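Local structure of lysozyme M1 (1JFX) at residues Ser16-Val22 against Val190-Ser194; Val96-Glu100 against Trp119-Phe123; Arg130-Asp134 against Leu212-Thr216; Met154-Phe160 against Val172-Thr178. The protein hydrolyses the beta-1,4 linkages between N-acetylmuramic acid and N-acetyl-D-glucosamine in peptidoglycan, acting as a bacterial lysozyme with diacetylmuramidase activity as well. One frame throughout, in Å; residues are numbered along the deposited sequence.

Interaction 1. Residues Ser16-Val22 against Val190-Ser194; sequences SINWSSV and VGGVS
Gly-192 meets the backbone of Asn-18 and the side chain of Ser-21, and it buries more surface here than any other residue. Its carbonyl O accepts a hydrogen bond from Asn-18 N at 2.9 Å. The bond is nearly straight, 165° at the hydrogen, and the donor is tilted 19° from the carbonyl plane. The CA of Gly-192 lies 3.5 Å from Ser-21 CB, and a CA-H...O contact runs from it to Asn-18 O. The positive phi of Gly-192 suits its place in the type II beta turn from Val-190 to Val-193. This turn lies against the N-terminal end of helix 19-24, in the TIM-barrel-like domain of the glycosyl hydrolase 25 family. Asn-18 is the N-cap. With CG anti to the backbone N (chi1 -176°), its OD1 accepts from Ser-21 N at 3.2 Å, with the donor above the carbonyl plane, and weakly from Ser-20 N. Val-22 comes next in buried surface. Its CG2 reaches Gly-191 O at 3.5 Å and Val-193 CG2 at 4.1 Å. Val-193 follows, and its CG2, beside the backbone N, also touches Ile-17 CG2 at 3.9 Å. The two side chains run alongside each other in the same direction. The Ile-17 CG2 methyl sits over one face of the Trp-19 ring, toward its rim. Val-22 and Trp-19 also pack on Ile-8 of strand 6-10. One water accepts from Ser-194 N at 2.8 Å and donates to Ser-16 O.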
loop_
_atom_site.group_PDB
_atom_site.type_symbol
_atom_site.label_atom_id
_atom_site.label_comp_id
_atom_site.label_asym_id
_atom_site.label_seq_id
_atom_site.Cartn_x
_atom_site.Cartn_y
_atom_site.Cartn_z
ATOM N N SER A 16 -0.952 -2.705 19.763
ATOM C CA SER A 16 0.242 -3.530 19.946
ATOM C C SER A 16 0.067 -4.858 19.226
ATOM O O SER A 16 -0.875 -5.595 19.493
ATOM C CB SER A 16 0.477 -3.790 21.436
ATOM O OG SER A 16 1.621 -4.600 21.617
ATOM N N ILE A 17 0.991 -5.165 18.323
ATOM C CA ILE A 17 0.926 -6.391 17.532
ATOM C C ILE A 17 2.056 -7.364 17.840
ATOM O O ILE A 17 3.215 -6.961 17.961
ATOM C CB ILE A 17 1.007 -6.051 16.029
ATOM C CG1 ILE A 17 -0.173 -5.160 15.635
ATOM C CG2 ILE A 17 1.034 -7.349 15.184
ATOM C CD1 ILE A 17 -0.085 -4.648 14.169
ATOM N N ASN A 18 1.717 -8.642 17.986
ATOM C CA ASN A 18 2.739 -9.658 18.210
ATOM C C ASN A 18 3.009 -10.243 16.825
ATOM O O ASN A 18 2.257 -11.101 16.339
ATOM C CB ASN A 18 2.246 -10.761 19.147
ATOM C CG ASN A 18 3.333 -11.768 19.453
ATOM O OD1 ASN A 18 4.168 -12.054 18.606
ATOM N ND2 ASN A 18 3.327 -12.309 20.663
ATOM N N TRP A 19 4.070 -9.767 16.181
ATOM C CA TRP A 19 4.379 -10.227 14.836
ATOM C C TRP A 19 4.805 -11.679 14.701
ATOM O O TRP A 19 4.627 -12.273 13.635
ATOM C CB TRP A 19 5.398 -9.283 14.183
ATOM C CG TRP A 19 4.798 -7.928 13.912
ATOM C CD1 TRP A 19 4.809 -6.838 14.734
ATOM C CD2 TRP A 19 4.051 -7.546 12.750
ATOM N NE1 TRP A 19 4.109 -5.794 14.154
ATOM C CE2 TRP A 19 3.639 -6.206 12.935
ATOM C CE3 TRP A 19 3.687 -8.211 11.565
ATOM C CZ2 TRP A 19 2.884 -5.517 11.983
ATOM C CZ3 TRP A 19 2.933 -7.526 10.616
ATOM C CH2 TRP A 19 2.540 -6.190 10.830
ATOM N N SER A 20 5.346 -12.278 15.758
ATOM C CA SER A 20 5.704 -13.685 15.642
ATOM C C SER A 20 4.396 -14.466 15.502
ATOM O O SER A 20 4.339 -15.491 14.819
ATOM C CB SER A 20 6.516 -14.166 16.859
ATOM O OG SER A 20 5.771 -14.139 18.065
ATOM N N SER A 21 3.335 -13.975 16.137
ATOM C CA SER A 21 2.045 -14.643 16.022
ATOM C C SER A 21 1.434 -14.450 14.650
ATOM O O SER A 21 0.750 -15.350 14.139
ATOM C CB SER A 21 1.086 -14.142 17.095
ATOM O OG SER A 21 1.553 -14.572 18.356
ATOM N N VAL A 22 1.673 -13.287 14.051
ATOM C CA VAL A 22 1.142 -13.007 12.711
ATOM C C VAL A 22 1.803 -13.981 11.731
ATOM O O VAL A 22 1.151 -14.549 10.852
ATOM C CB VAL A 22 1.443 -11.544 12.288
ATOM C CG1 VAL A 22 1.098 -11.333 10.809
ATOM C CG2 VAL A 22 0.634 -10.586 13.151
ATOM N N VAL A 190 -6.512 -12.354 12.943
ATOM C CA VAL A 190 -5.196 -12.949 12.767
ATOM C C VAL A 190 -4.528 -12.976 14.130
ATOM O O VAL A 190 -4.606 -12.011 14.896
ATOM C CB VAL A 190 -4.305 -12.160 11.765
ATOM C CG1 VAL A 190 -3.877 -10.822 12.367
ATOM C CG2 VAL A 190 -3.079 -12.987 11.402
ATOM N N GLY A 191 -3.909 -14.102 14.446
ATOM C CA GLY A 191 -3.216 -14.215 15.714
ATOM C C GLY A 191 -2.203 -13.083 15.843
ATOM O O GLY A 191 -1.524 -12.732 14.868
ATOM N N GLY A 192 -2.110 -12.505 17.036
ATOM C CA GLY A 192 -1.163 -11.421 17.256
ATOM C C GLY A 192 -1.757 -10.037 17.104
ATOM O O GLY A 192 -1.158 -9.062 17.526
ATOM N N VAL A 193 -2.928 -9.950 16.478
ATOM C CA VAL A 193 -3.602 -8.666 16.333
ATOM C C VAL A 193 -4.938 -8.757 17.047
ATOM O O VAL A 193 -5.714 -9.691 16.819
ATOM C CB VAL A 193 -3.883 -8.310 14.866
ATOM C CG1 VAL A 193 -4.644 -7.001 14.791
ATOM C CG2 VAL A 193 -2.574 -8.201 14.098
ATOM N N SER A 194 -5.205 -7.798 17.922
ATOM C CA SER A 194 -6.478 -7.793 18.628
ATOM C C SER A 194 -7.494 -6.972 17.844
ATOM O O SER A 194 -7.246 -5.808 17.525
ATOM C CB SER A 194 -6.319 -7.212 20.037
ATOM O OG SER A 194 -5.560 -8.075 20.863
HETATM O O HOH W 1 -0.900 -8.875 20.280
HETATM O O HOH W 2 -3.370 -5.741 18.311
#

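Interaction 2. Residues Val96-Glu100 against Trp119-Phe123; sequences VLDIE and WINDF
Trp-119 meets Leu-97 with the six-membered part of its indole. Leu-97 CD1 lies at the edge of the ring, near its plane, 4.0 Å from Trp-119 CZ3. Ile-99 CD1 comes to the same end of the indole, 4.2 Å from Trp-119 CE3. The indole NE1 is hydrogen-bonded to Ser-70 O, which ties the far side of the ring to a neighbouring loop. Ile-120, one residue on, faces Ile-99. The closest pair is Ile-99 CD1 and Ile-120 CG1 at 3.7 Å, and Ile-120 CD1 also touches that methyl. Ile-99 extends from the backbone with CG1 anti to N (chi1 -170°) and the chain extended, which carries CD1 out to the helix. The contact belongs to the beta-alpha-beta unit of strand 96-98, helix 113-131 and strand 136-139, as in a TIM-type barrel. The helix segment runs nearly antiparallel to the strand, at 156°, with the axes 11.0 Å apart. Asp-98 and Glu-100, predicted active-site residues, alternate with Leu-97 and Ile-99 and do not touch the helix segment. One turn further along the helix, Phe-123 offers a face to Leu-97. The CD1 methyl stands 3.7 Å from the ring centroid of Phe-123, only 6° off the normal, a CH-pi contact. Leu-97 CD2 lies over the same face, displaced toward the rim, 4.1 Å from Phe-123 CD1. Phe-123 also packs on Gln-75 and Ala-76 of helix 72-81.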
loop_
_atom_site.group_PDB
_atom_site.type_symbol
_atom_site.label_atom_id
_atom_site.label_comp_id
_atom_site.label_asym_id
_atom_site.label_seq_id
_atom_site.Cartn_x
_atom_site.Cartn_y
_atom_site.Cartn_z
ATOM N N VAL A 96 3.977 1.941 -0.776
ATOM C CA VAL A 96 2.624 2.084 -1.288
ATOM C C VAL A 96 2.075 3.491 -1.192
ATOM O O VAL A 96 2.242 4.156 -0.174
ATOM C CB VAL A 96 1.661 1.152 -0.513
ATOM C CG1 VAL A 96 0.196 1.544 -0.751
ATOM C CG2 VAL A 96 1.857 -0.293 -0.987
ATOM N N LEU A 97 1.433 3.933 -2.271
ATOM C CA LEU A 97 0.758 5.226 -2.307
ATOM C C LEU A 97 -0.707 4.869 -2.083
ATOM O O LEU A 97 -1.333 4.273 -2.950
ATOM C CB LEU A 97 0.919 5.906 -3.674
ATOM C CG LEU A 97 0.008 7.130 -3.872
ATOM C CD1 LEU A 97 0.335 8.217 -2.837
ATOM C CD2 LEU A 97 0.153 7.671 -5.291
ATOM N N ASP A 98 -1.230 5.198 -0.902
ATOM C CA ASP A 98 -2.626 4.929 -0.538
ATOM C C ASP A 98 -3.356 6.219 -0.912
ATOM O O ASP A 98 -3.300 7.218 -0.191
ATOM C CB ASP A 98 -2.718 4.661 0.972
ATOM C CG ASP A 98 -4.143 4.426 1.462
ATOM O OD1 ASP A 98 -5.107 4.910 0.825
ATOM O OD2 ASP A 98 -4.297 3.775 2.520
ATOM N N ILE A 99 -4.033 6.193 -2.051
ATOM C CA ILE A 99 -4.731 7.371 -2.537
ATOM C C ILE A 99 -6.192 6.941 -2.695
ATOM O O ILE A 99 -6.534 6.108 -3.532
ATOM C CB ILE A 99 -4.033 7.883 -3.842
ATOM C CG1 ILE A 99 -4.595 9.248 -4.223
ATOM C CG2 ILE A 99 -4.085 6.814 -4.946
ATOM C CD1 ILE A 99 -3.727 10.003 -5.234
ATOM N N GLU A 100 -7.048 7.539 -1.868
ATOM C CA GLU A 100 -8.447 7.132 -1.795
ATOM C C GLU A 100 -9.366 8.286 -1.373
ATOM O O GLU A 100 -8.901 9.400 -1.185
ATOM C CB GLU A 100 -8.531 6.007 -0.755
ATOM C CG GLU A 100 -8.160 6.461 0.667
ATOM C CD GLU A 100 -8.319 5.352 1.697
ATOM O OE1 GLU A 100 -7.382 4.546 1.879
ATOM O OE2 GLU A 100 -9.395 5.267 2.313
ATOM N N TRP A 119 -0.445 14.745 -10.244
ATOM C CA TRP A 119 -0.051 14.521 -8.853
ATOM C C TRP A 119 0.475 13.093 -8.653
ATOM O O TRP A 119 1.525 12.877 -8.028
ATOM C CB TRP A 119 -1.257 14.781 -7.930
ATOM C CG TRP A 119 -0.887 15.006 -6.470
ATOM C CD1 TRP A 119 -0.775 16.209 -5.837
ATOM C CD2 TRP A 119 -0.561 14.003 -5.490
ATOM N NE1 TRP A 119 -0.399 16.025 -4.523
ATOM C CE2 TRP A 119 -0.258 14.680 -4.286
ATOM C CE3 TRP A 119 -0.493 12.598 -5.514
ATOM C CZ2 TRP A 119 0.109 13.999 -3.116
ATOM C CZ3 TRP A 119 -0.126 11.918 -4.348
ATOM C CH2 TRP A 119 0.170 12.621 -3.170
ATOM N N ILE A 120 -0.263 12.117 -9.176
ATOM C CA ILE A 120 0.123 10.714 -9.051
ATOM C C ILE A 120 1.410 10.453 -9.836
ATOM O O ILE A 120 2.306 9.752 -9.370
ATOM C CB ILE A 120 -1.022 9.797 -9.556
ATOM C CG1 ILE A 120 -2.224 9.911 -8.611
ATOM C CG2 ILE A 120 -0.537 8.349 -9.654
ATOM C CD1 ILE A 120 -3.539 9.388 -9.202
ATOM N N ASN A 121 1.515 11.034 -11.025
ATOM C CA ASN A 121 2.717 10.842 -11.827
ATOM C C ASN A 121 3.934 11.424 -11.098
ATOM O O ASN A 121 5.026 10.837 -11.107
ATOM C CB ASN A 121 2.566 11.534 -13.180
ATOM C CG ASN A 121 3.587 11.055 -14.179
ATOM O OD1 ASN A 121 3.620 9.874 -14.523
ATOM N ND2 ASN A 121 4.432 11.961 -14.648
ATOM N N ASP A 122 3.741 12.578 -10.461
ATOM C CA ASP A 122 4.822 13.230 -9.733
ATOM C C ASP A 122 5.247 12.395 -8.526
ATOM O O ASP A 122 6.444 12.266 -8.240
ATOM C CB ASP A 122 4.403 14.631 -9.271
ATOM C CG ASP A 122 4.328 15.637 -10.417
ATOM O OD1 ASP A 122 4.789 15.319 -11.535
ATOM O OD2 ASP A 122 3.825 16.761 -10.178
ATOM N N PHE A 123 4.276 11.842 -7.805
ATOM C CA PHE A 123 4.602 11.015 -6.653
ATOM C C PHE A 123 5.380 9.789 -7.132
ATOM O O PHE A 123 6.399 9.409 -6.545
ATOM C CB PHE A 123 3.328 10.587 -5.903
ATOM C CG PHE A 123 3.594 9.933 -4.565
ATOM C CD1 PHE A 123 4.077 8.624 -4.485
ATOM C CD2 PHE A 123 3.377 10.638 -3.381
ATOM C CE1 PHE A 123 4.340 8.032 -3.229
ATOM C CE2 PHE A 123 3.628 10.063 -2.134
ATOM C CZ PHE A 123 4.113 8.754 -2.052
#

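Interaction 3. Residues Arg130-Asp134 against Leu212-Thr216; sequences RTTRD and LANNT
Arg-133 grips the carbonyl O of Leu-212 end-on with both terminal nitrogens. NH2 donates to Leu-212 O at 2.8 Å and NH1 donates to the same oxygen at 3.0 Å. The acceptor lies 7° out of the guanidinium plane. A weak bond also runs from NH1 to Ala-213 O at 3.3 Å. The amide of Asn-215 stacks on one face of the guanidinium, with the two planes 14° apart. Asn-215 CB sits over the centre of that face, 3.5 Å from Arg-133 CZ. The Arg-133 chain bends at chi2 and again at chi3, and this fold brings the guanidinium across to the end of helix 206-214. The arginine binds carbonyls at the C-terminal end of this helix, and its positive charge probably suits the helix dipole. Residues 130-134 hold the last residues of helix 113-131 of the barrel-like glycosidase domain and the turn after it, so the contact joins the ends of two helices. Both segments leave their helices at a residue of positive phi, Thr-132 and Asn-215. Further out, one water donates to Thr-132 OG1 and Asn-215 OD1. A second donates to Thr-132 O and, at 3.2 Å, to Asn-215 OD1. Behind Arg-133, its own N donates to Thr-131 OG1 at 3.0 Å, an ST turn that fixes the backbone leaving the helix. Trp-86 makes a cation-pi contact with Arg-133, and its NE1 donates a hydrogen bond to Ala-213 O.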
loop_
_atom_site.group_PDB
_atom_site.type_symbol
_atom_site.label_atom_id
_atom_site.label_comp_id
_atom_site.label_asym_id
_atom_site.label_seq_id
_atom_site.Cartn_x
_atom_site.Cartn_y
_atom_site.Cartn_z
ATOM N N ARG A 130 13.904 8.385 -5.576
ATOM C CA ARG A 130 14.427 8.148 -4.234
ATOM C C ARG A 130 14.818 6.706 -3.923
ATOM O O ARG A 130 15.842 6.464 -3.275
ATOM C CB ARG A 130 13.398 8.578 -3.175
ATOM C CG ARG A 130 13.136 10.086 -3.067
ATOM C CD ARG A 130 14.351 10.840 -2.491
ATOM N NE ARG A 130 14.719 10.418 -1.136
ATOM C CZ ARG A 130 14.237 10.931 -0.012
ATOM N NH1 ARG A 130 13.337 11.914 -0.037
ATOM N NH2 ARG A 130 14.676 10.457 1.161
ATOM N N THR A 131 14.016 5.755 -4.398
ATOM C CA THR A 131 14.199 4.345 -4.052
ATOM C C THR A 131 14.523 3.333 -5.151
ATOM O O THR A 131 14.853 2.184 -4.842
ATOM C CB THR A 131 12.905 3.808 -3.374
ATOM O OG1 THR A 131 11.883 3.690 -4.376
ATOM C CG2 THR A 131 12.406 4.766 -2.268
ATOM N N THR A 132 14.404 3.760 -6.408
ATOM C CA THR A 132 14.560 2.949 -7.627
ATOM C C THR A 132 13.309 2.106 -7.876
ATOM O O THR A 132 13.207 1.457 -8.909
ATOM C CB THR A 132 15.797 1.962 -7.653
ATOM O OG1 THR A 132 15.542 0.809 -6.836
ATOM C CG2 THR A 132 17.070 2.669 -7.198
ATOM N N ARG A 133 12.343 2.145 -6.959
ATOM C CA ARG A 133 11.159 1.312 -7.128
ATOM C C ARG A 133 9.917 2.003 -7.654
ATOM O O ARG A 133 9.710 3.196 -7.422
ATOM C CB ARG A 133 10.766 0.662 -5.795
ATOM C CG ARG A 133 11.863 -0.110 -5.070
ATOM C CD ARG A 133 12.470 -1.224 -5.936
ATOM N NE ARG A 133 11.483 -2.118 -6.563
ATOM C CZ ARG A 133 10.983 -3.224 -6.010
ATOM N NH1 ARG A 133 11.356 -3.608 -4.793
ATOM N NH2 ARG A 133 10.115 -3.969 -6.695
ATOM N N ASP A 134 9.096 1.223 -8.363
ATOM C CA ASP A 134 7.792 1.688 -8.861
ATOM C C ASP A 134 6.834 1.589 -7.661
ATOM O O ASP A 134 6.617 0.505 -7.112
ATOM C CB ASP A 134 7.267 0.780 -9.979
ATOM C CG ASP A 134 7.997 0.977 -11.290
ATOM O OD1 ASP A 134 8.438 2.109 -11.566
ATOM O OD2 ASP A 134 8.114 -0.002 -12.069
ATOM N N LEU A 212 9.263 -9.463 -5.972
ATOM C CA LEU A 212 8.756 -8.091 -5.904
ATOM C C LEU A 212 9.510 -7.341 -4.800
ATOM O O LEU A 212 9.913 -6.181 -4.968
ATOM C CB LEU A 212 7.242 -8.086 -5.610
ATOM C CG LEU A 212 6.611 -6.698 -5.456
ATOM C CD1 LEU A 212 6.797 -5.892 -6.738
ATOM C CD2 LEU A 212 5.129 -6.859 -5.123
ATOM N N ALA A 213 9.712 -8.010 -3.668
ATOM C CA ALA A 213 10.442 -7.397 -2.558
ATOM C C ALA A 213 11.881 -7.074 -2.968
ATOM O O ALA A 213 12.379 -5.985 -2.695
ATOM C CB ALA A 213 10.447 -8.330 -1.341
ATOM N N ASN A 214 12.548 -8.007 -3.642
ATOM C CA ASN A 214 13.945 -7.785 -4.027
ATOM C C ASN A 214 14.193 -7.060 -5.340
ATOM O O ASN A 214 15.345 -6.808 -5.680
ATOM C CB ASN A 214 14.723 -9.110 -4.047
ATOM C CG ASN A 214 14.865 -9.722 -2.666
ATOM O OD1 ASN A 214 14.781 -9.025 -1.647
ATOM N ND2 ASN A 214 15.108 -11.026 -2.621
ATOM N N ASN A 215 13.126 -6.727 -6.061
ATOM C CA ASN A 215 13.216 -6.025 -7.343
ATOM C C ASN A 215 13.897 -6.887 -8.390
ATOM O O ASN A 215 14.759 -6.415 -9.128
ATOM C CB ASN A 215 13.978 -4.690 -7.209
ATOM C CG ASN A 215 13.685 -3.726 -8.369
ATOM O OD1 ASN A 215 14.367 -2.706 -8.551
ATOM N ND2 ASN A 215 12.654 -4.032 -9.134
ATOM N N THR A 216 13.521 -8.160 -8.434
ATOM C CA THR A 216 14.084 -9.075 -9.425
ATOM C C THR A 216 12.958 -9.595 -10.312
ATOM O O THR A 216 13.163 -10.506 -11.124
ATOM C CB THR A 216 14.793 -10.286 -8.789
ATOM O OG1 THR A 216 13.860 -11.027 -7.997
ATOM C CG2 THR A 216 15.972 -9.837 -7.926
HETATM O O HOH W 3 16.695 -1.404 -7.553
HETATM O O HOH W 4 13.045 -0.659 -10.636
#

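Interaction 4. Residues Met154-Phe160 against Val172-Thr178; sequences MAAKSPF and VPSGFPT
Phe-160 holds CG anti to its backbone N (chi1 180°), while Phe-176 turns CG beside its own N (chi1 -68°), and these settings lay the two rings face to face. They form an offset stack, with centroids 4.2 Å apart and planes at 3°. The contact joins the loop before strand 160-163 of the TIM-type barrel, and the first residue of that strand, to the loop running on to strand 181-185. Phe-176 CD2 sits over the centre of the Phe-160 ring. Phe-160 CB lies over the stacked face of Phe-176, a CH-pi contact 4.0 Å from its centroid. Val-172 and Pro-173 also meet the Phe-160 ring, and Thr-178 O lies at its edge. Pro-173 CD approaches Phe-160 CE2 obliquely at 3.5 Å, and Val-172 CG1 lies 4.0 Å from the same CE2 atom. Pro-173 opens a type I beta turn that ends at Phe-176. Ser-158 O meets the edge of Phe-176, near its plane. Met-154 CB comes 4.2 Å from Phe-176 CE1, obliquely. The indole of Trp-144 on helix 141-148 also meets the Phe-176 ring. Ala-155 CB is 3.3 Å from Gly-175 O and 4.0 Å from Pro-177 CD. The polar links between the segments use water. One water accepts from Phe-160 N and donates to Thr-178 O. Another accepts from Met-154 N and donates to Gly-175 O, and the oxygen of that water stands 4.0 Å above the Phe-176 ring, on the face opposite Phe-160.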
loop_
_atom_site.group_PDB
_atom_site.type_symbol
_atom_site.label_atom_id
_atom_site.label_comp_id
_atom_site.label_asym_id
_atom_site.label_seq_id
_atom_site.Cartn_x
_atom_site.Cartn_y
_atom_site.Cartn_z
ATOM N N MET A 154 -0.954 4.683 -15.538
ATOM C CA MET A 154 -0.076 4.027 -14.579
ATOM C C MET A 154 -0.026 2.533 -14.811
ATOM O O MET A 154 0.613 1.822 -14.050
ATOM C CB MET A 154 -0.540 4.297 -13.140
ATOM C CG MET A 154 -0.586 5.762 -12.772
ATOM S SD MET A 154 1.012 6.590 -12.976
ATOM C CE MET A 154 1.949 5.898 -11.596
ATOM N N ALA A 155 -0.683 2.050 -15.869
ATOM C CA ALA A 155 -0.700 0.611 -16.138
ATOM C C ALA A 155 0.684 -0.025 -16.207
ATOM O O ALA A 155 0.889 -1.128 -15.692
ATOM C CB ALA A 155 -1.475 0.323 -17.434
ATOM N N ALA A 156 1.641 0.662 -16.821
ATOM C CA ALA A 156 2.985 0.097 -16.929
ATOM C C ALA A 156 3.940 0.655 -15.887
ATOM O O ALA A 156 5.123 0.316 -15.897
ATOM C CB ALA A 156 3.548 0.340 -18.326
ATOM N N LYS A 157 3.431 1.488 -14.985
ATOM C CA LYS A 157 4.279 2.116 -13.971
ATOM C C LYS A 157 4.100 1.656 -12.533
ATOM O O LYS A 157 5.063 1.632 -11.778
ATOM C CB LYS A 157 4.079 3.628 -13.978
ATOM C CG LYS A 157 4.673 4.366 -15.160
ATOM C CD LYS A 157 4.431 5.852 -14.965
ATOM C CE LYS A 157 5.173 6.698 -15.970
ATOM N NZ LYS A 157 4.815 8.131 -15.772
ATOM N N SER A 158 2.873 1.330 -12.139
ATOM C CA SER A 158 2.632 0.928 -10.758
ATOM C C SER A 158 1.833 -0.341 -10.539
ATOM O O SER A 158 0.782 -0.525 -11.161
ATOM C CB SER A 158 1.877 2.038 -10.008
ATOM O OG SER A 158 2.677 3.179 -9.744
ATOM N N PRO A 159 2.318 -1.233 -9.657
ATOM C CA PRO A 159 1.560 -2.460 -9.382
ATOM C C PRO A 159 0.269 -1.958 -8.708
ATOM O O PRO A 159 0.275 -0.917 -8.032
ATOM C CB PRO A 159 2.446 -3.209 -8.388
ATOM C CG PRO A 159 3.838 -2.777 -8.777
ATOM C CD PRO A 159 3.686 -1.307 -9.091
ATOM N N PHE A 160 -0.825 -2.698 -8.861
ATOM C CA PHE A 160 -2.112 -2.281 -8.309
ATOM C C PHE A 160 -2.546 -3.076 -7.080
ATOM O O PHE A 160 -2.601 -4.303 -7.112
ATOM C CB PHE A 160 -3.156 -2.406 -9.445
ATOM C CG PHE A 160 -4.569 -2.025 -9.069
ATOM C CD1 PHE A 160 -4.843 -0.836 -8.398
ATOM C CD2 PHE A 160 -5.635 -2.825 -9.478
ATOM C CE1 PHE A 160 -6.168 -0.451 -8.146
ATOM C CE2 PHE A 160 -6.966 -2.447 -9.233
ATOM C CZ PHE A 160 -7.230 -1.260 -8.569
ATOM N N VAL A 172 -11.442 -4.892 -11.313
ATOM C CA VAL A 172 -10.257 -4.128 -11.665
ATOM C C VAL A 172 -10.550 -3.083 -12.734
ATOM O O VAL A 172 -11.155 -3.396 -13.760
ATOM C CB VAL A 172 -9.164 -5.088 -12.195
ATOM C CG1 VAL A 172 -7.920 -4.303 -12.639
ATOM C CG2 VAL A 172 -8.810 -6.107 -11.115
ATOM N N PRO A 173 -10.160 -1.821 -12.492
ATOM C CA PRO A 173 -10.386 -0.752 -13.474
ATOM C C PRO A 173 -9.613 -1.085 -14.749
ATOM O O PRO A 173 -8.575 -1.746 -14.704
ATOM C CB PRO A 173 -9.802 0.487 -12.799
ATOM C CG PRO A 173 -9.899 0.177 -11.328
ATOM C CD PRO A 173 -9.541 -1.289 -11.260
ATOM N N SER A 174 -10.108 -0.622 -15.891
ATOM C CA SER A 174 -9.429 -0.895 -17.144
ATOM C C SER A 174 -8.000 -0.342 -17.165
ATOM O O SER A 174 -7.170 -0.808 -17.928
ATOM C CB SER A 174 -10.226 -0.291 -18.302
ATOM O OG SER A 174 -10.319 1.116 -18.154
ATOM N N GLY A 175 -7.735 0.656 -16.327
ATOM C CA GLY A 175 -6.424 1.285 -16.269
ATOM C C GLY A 175 -5.286 0.469 -15.671
ATOM O O GLY A 175 -4.151 0.950 -15.623
ATOM N N PHE A 176 -5.587 -0.736 -15.186
ATOM C CA PHE A 176 -4.576 -1.639 -14.637
ATOM C C PHE A 176 -4.703 -2.990 -15.358
ATOM O O PHE A 176 -5.808 -3.457 -15.627
ATOM C CB PHE A 176 -4.757 -1.778 -13.121
ATOM C CG PHE A 176 -4.441 -0.508 -12.375
ATOM C CD1 PHE A 176 -3.117 -0.084 -12.237
ATOM C CD2 PHE A 176 -5.462 0.317 -11.901
ATOM C CE1 PHE A 176 -2.813 1.146 -11.650
ATOM C CE2 PHE A 176 -5.169 1.551 -11.312
ATOM C CZ PHE A 176 -3.840 1.966 -11.188
ATOM N N PRO A 177 -3.568 -3.617 -15.715
ATOM C CA PRO A 177 -3.579 -4.902 -16.418
ATOM C C PRO A 177 -4.031 -6.088 -15.571
ATOM O O PRO A 177 -4.461 -7.113 -16.099
ATOM C CB PRO A 177 -2.138 -5.045 -16.900
ATOM C CG PRO A 177 -1.363 -4.372 -15.780
ATOM C CD PRO A 177 -2.189 -3.124 -15.523
ATOM N N THR A 178 -3.911 -5.939 -14.258
ATOM C CA THR A 178 -4.292 -6.975 -13.311
ATOM C C THR A 178 -4.065 -6.389 -11.923
ATOM O O THR A 178 -3.631 -5.239 -11.797
ATOM C CB THR A 178 -3.398 -8.248 -13.460
ATOM O OG1 THR A 178 -3.933 -9.302 -12.657
ATOM C CG2 THR A 178 -1.955 -7.971 -13.024
HETATM O O HOH W 5 -3.408 3.535 -14.913
HETATM O O HOH W 6 -1.070 -4.908 -10.684
#

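Interactions 2 and 4 are buried and depend on apolar side chains, one through aliphatic methyls set against aromatic rings and each other, the other through stacked rings. Interactions 1 and 3 are only partly buried, and direct hydrogen bonds cross both. In interaction 1 the bond is between backbones. In interaction 3 an arginine side chain bonds to carbonyls at a helix end. Waters bridge the segments in interactions 1, 3 and 4. Interactions 2 and 3 share helix 113-131. Interaction 4 touches both of them: Met-154 CE meets Ile-120 CG2, and Pro-159 packs near Asp-134. Interaction 1 stands apart, its centre about 32 Å from that of interaction 4.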